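Local coordinates for RIM-binding protein, isoform F (Drosophila melanogaster, PDB 4Z8A) that probably works as a presynaptic active-zone scaffold, using an SH3 domain to bind a peptide derived from the calcium channel Cacophony, at residues E25-N29 with V30-Q34. Sequence-based numbering, arbitrary orientation.
Sequences ELSPN and VDAEQ
Ala32 closes back on Asn29 at the end of a type I beta turn running from Asn29 to Ala32, with Val30 and Asp31 at its corner. The turn is held by the backbone hydrogen bond from Ala32 N to Asn29 O (3.1 Å), moderately bent at 145°. The methyl of Ala32 sits close by, its CB 3.2 Å from Asn29 O and 3.3 Å from Ser27 OG. That hydroxyl points back into the loop because OG lies anti to the backbone N of Ser27 (chi1 -175°), where it accepts a hydrogen bond from Asn29 N (3.2 Å to Ser27 OG), an ST turn; it is also hydrogen-bonded to the Glu36 carboxylate. Replacing Ser27 by an alanine is likely to leave the N-H of Asn29 without this acceptor and the carboxylate of Glu36 without its hydroxyl partner. The two turns shape the loop that links helix 23-26 to helix 32-35, in the segment corresponding to the RT loop of an SH3 domain, and Pro28, Asn29, Val30 and Asp31 of this loop meet the bound peptide. Asn29 turns its amide away from Ala32: ND2 is hydrogen-bonded to Glu36 OE2, and OD1 to the backbone of the bound peptide, so both ends of this buried group are engaged. Asp31 OD1 lies 3.8 Å from Asn29 CB; outside the loop, its salt-bridge partner is a basic side chain of the bound peptide. Val30 points its CB away overall, although CB still lies 3.7 Å from Asn29 C, and the side chain packs on an apolar side chain of the peptide.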
ATOM      1  N   GLU A  25       9.414 -11.854  -2.808  1.00 17.23           N
ATOM      2  CA  GLU A  25       9.960 -12.378  -1.555  1.00 17.65           C
ATOM      3  C   GLU A  25       8.927 -12.488  -0.443  1.00 21.69           C
ATOM      4  O   GLU A  25       9.062 -13.312   0.461  1.00 21.98           O
ATOM      5  CB  GLU A  25      11.094 -11.494  -1.054  1.00 14.30           C
ATOM      6  CG  GLU A  25      12.326 -11.538  -1.897  1.00 26.52           C
ATOM      7  CD  GLU A  25      13.322 -10.462  -1.532  1.00 37.44           C
ATOM      8  OE1 GLU A  25      13.181  -9.861  -0.439  1.00 32.40           O
ATOM      9  OE2 GLU A  25      14.245 -10.225  -2.343  1.00 36.96           O
ATOM     10  N   LEU A  26       7.915 -11.630  -0.480  1.00 19.22           N
ATOM     11  CA  LEU A  26       7.056 -11.467   0.673  1.00 13.81           C
ATOM     12  C   LEU A  26       5.557 -11.607   0.432  1.00 12.44           C
ATOM     13  O   LEU A  26       4.796 -11.784   1.379  1.00 13.69           O
ATOM     14  CB  LEU A  26       7.329 -10.086   1.290  1.00 15.55           C
ATOM     15  CG  LEU A  26       8.730  -9.917   1.875  1.00 15.77           C
ATOM     16  CD1 LEU A  26       8.886  -8.533   2.499  1.00 16.21           C
ATOM     17  CD2 LEU A  26       9.000 -10.979   2.923  1.00 21.28           C
ATOM     18  N   SER A  27       5.108 -11.511  -0.817  1.00 12.08           N
ATOM     19  CA  SER A  27       3.663 -11.540  -1.053  1.00  9.34           C
ATOM     20  C   SER A  27       3.081 -12.948  -1.030  1.00 12.23           C
ATOM     21  O   SER A  27       3.680 -13.870  -1.592  1.00 12.77           O
ATOM     22  CB  SER A  27       3.320 -10.902  -2.402  1.00 13.01           C
ATOM     23  OG  SER A  27       1.912 -10.832  -2.543  1.00 10.80           O
ATOM     24  N   PRO A  28       1.894 -13.103  -0.415  1.00 10.96           N
ATOM     25  CA  PRO A  28       1.177 -14.374  -0.444  1.00 10.64           C
ATOM     26  C   PRO A  28       0.243 -14.494  -1.632  1.00 14.63           C
ATOM     27  O   PRO A  28      -0.527 -15.433  -1.667  1.00 16.68           O
ATOM     28  CB  PRO A  28       0.367 -14.346   0.851  1.00 10.50           C
ATOM     29  CG  PRO A  28       0.029 -12.854   0.996  1.00 12.73           C
ATOM     30  CD  PRO A  28       1.296 -12.150   0.547  1.00 11.29           C
ATOM     31  N   ASN A  29       0.289 -13.565  -2.589  1.00 10.50           N
ATOM     32  CA  ASN A  29      -0.779 -13.511  -3.571  1.00 13.08           C
ATOM     33  C   ASN A  29      -0.388 -14.092  -4.906  1.00 15.73           C
ATOM     34  O   ASN A  29       0.709 -13.843  -5.377  1.00 11.51           O
ATOM     35  CB  ASN A  29      -1.221 -12.068  -3.738  1.00  8.20           C
ATOM     36  CG  ASN A  29      -1.866 -11.556  -2.471  1.00 11.98           C
ATOM     37  OD1 ASN A  29      -2.717 -12.243  -1.889  1.00 10.88           O
ATOM     38  ND2 ASN A  29      -1.422 -10.406  -1.995  1.00 12.01           N
ATOM     39  N   VAL A  30      -1.297 -14.842  -5.525  1.00  9.24           N
ATOM     40  CA  VAL A  30      -0.924 -15.612  -6.717  1.00  9.68           C
ATOM     41  C   VAL A  30      -0.599 -14.709  -7.910  1.00 12.76           C
ATOM     42  O   VAL A  30       0.133 -15.126  -8.807  1.00 12.66           O
ATOM     43  CB  VAL A  30      -2.041 -16.623  -7.096  1.00 13.90           C
ATOM     44  CG1 VAL A  30      -3.242 -15.920  -7.685  1.00 13.67           C
ATOM     45  CG2 VAL A  30      -1.524 -17.667  -8.084  1.00 17.44           C
ATOM     46  N   ASP A  31      -1.132 -13.486  -7.895  1.00  9.69           N
ATOM     47  CA  ASP A  31      -0.949 -12.524  -8.988  1.00 11.85           C
ATOM     48  C   ASP A  31      -0.020 -11.382  -8.569  1.00 12.34           C
ATOM     49  O   ASP A  31      -0.034 -10.310  -9.161  1.00 11.98           O
ATOM     50  CB  ASP A  31      -2.298 -11.953  -9.449  1.00 11.49           C
ATOM     51  CG  ASP A  31      -3.118 -11.352  -8.312  1.00 14.07           C
ATOM     52  OD1 ASP A  31      -2.632 -11.325  -7.164  1.00 13.69           O
ATOM     53  OD2 ASP A  31      -4.264 -10.907  -8.580  1.00 12.38           O
ATOM     54  N   ALA A  32       0.800 -11.628  -7.552  1.00 10.01           N
ATOM     55  CA  ALA A  32       1.595 -10.561  -6.954  1.00 13.66           C
ATOM     56  C   ALA A  32       2.522  -9.873  -7.939  1.00  9.97           C
ATOM     57  O   ALA A  32       2.636  -8.642  -7.959  1.00 12.69           O
ATOM     58  CB  ALA A  32       2.407 -11.112  -5.791  1.00 14.33           C
ATOM     59  N   GLU A  33       3.221 -10.662  -8.741  1.00 11.03           N
ATOM     60  CA  GLU A  33       4.264 -10.096  -9.591  1.00 11.83           C
ATOM     61  C   GLU A  33       3.649  -9.186 -10.652  1.00 16.86           C
ATOM     62  O   GLU A  33       4.250  -8.184 -11.048  1.00 16.78           O
ATOM     63  CB  GLU A  33       5.091 -11.205 -10.230  1.00 16.05           C
ATOM     64  CG  GLU A  33       6.054 -11.907  -9.256  1.00 17.86           C
ATOM     65  CD  GLU A  33       5.343 -12.623  -8.124  1.00 18.91           C
ATOM     66  OE1 GLU A  33       4.395 -13.392  -8.405  1.00 14.40           O
ATOM     67  OE2 GLU A  33       5.712 -12.394  -6.945  1.00 18.44           O
ATOM     68  N   GLN A  34       2.442  -9.524 -11.097  1.00 11.08           N
ATOM     69  CA  GLN A  34       1.726  -8.697 -12.053  1.00 11.06           C
ATOM     70  C   GLN A  34       1.185  -7.394 -11.461  1.00 14.64           C
ATOM     71  O   GLN A  34       1.215  -6.352 -12.120  1.00 14.71           O
ATOM     72  CB  GLN A  34       0.561  -9.480 -12.664  1.00 15.03           C
ATOM     73  CG  GLN A  34       0.999 -10.536 -13.666  1.00 11.25           C
ATOM     74  CD  GLN A  34       1.223 -11.891 -13.054  1.00 14.54           C
ATOM     75  OE1 GLN A  34       1.293 -12.046 -11.817  1.00 11.62           O
ATOM     76  NE2 GLN A  34       1.374 -12.897 -13.914  1.00 11.33           N
TER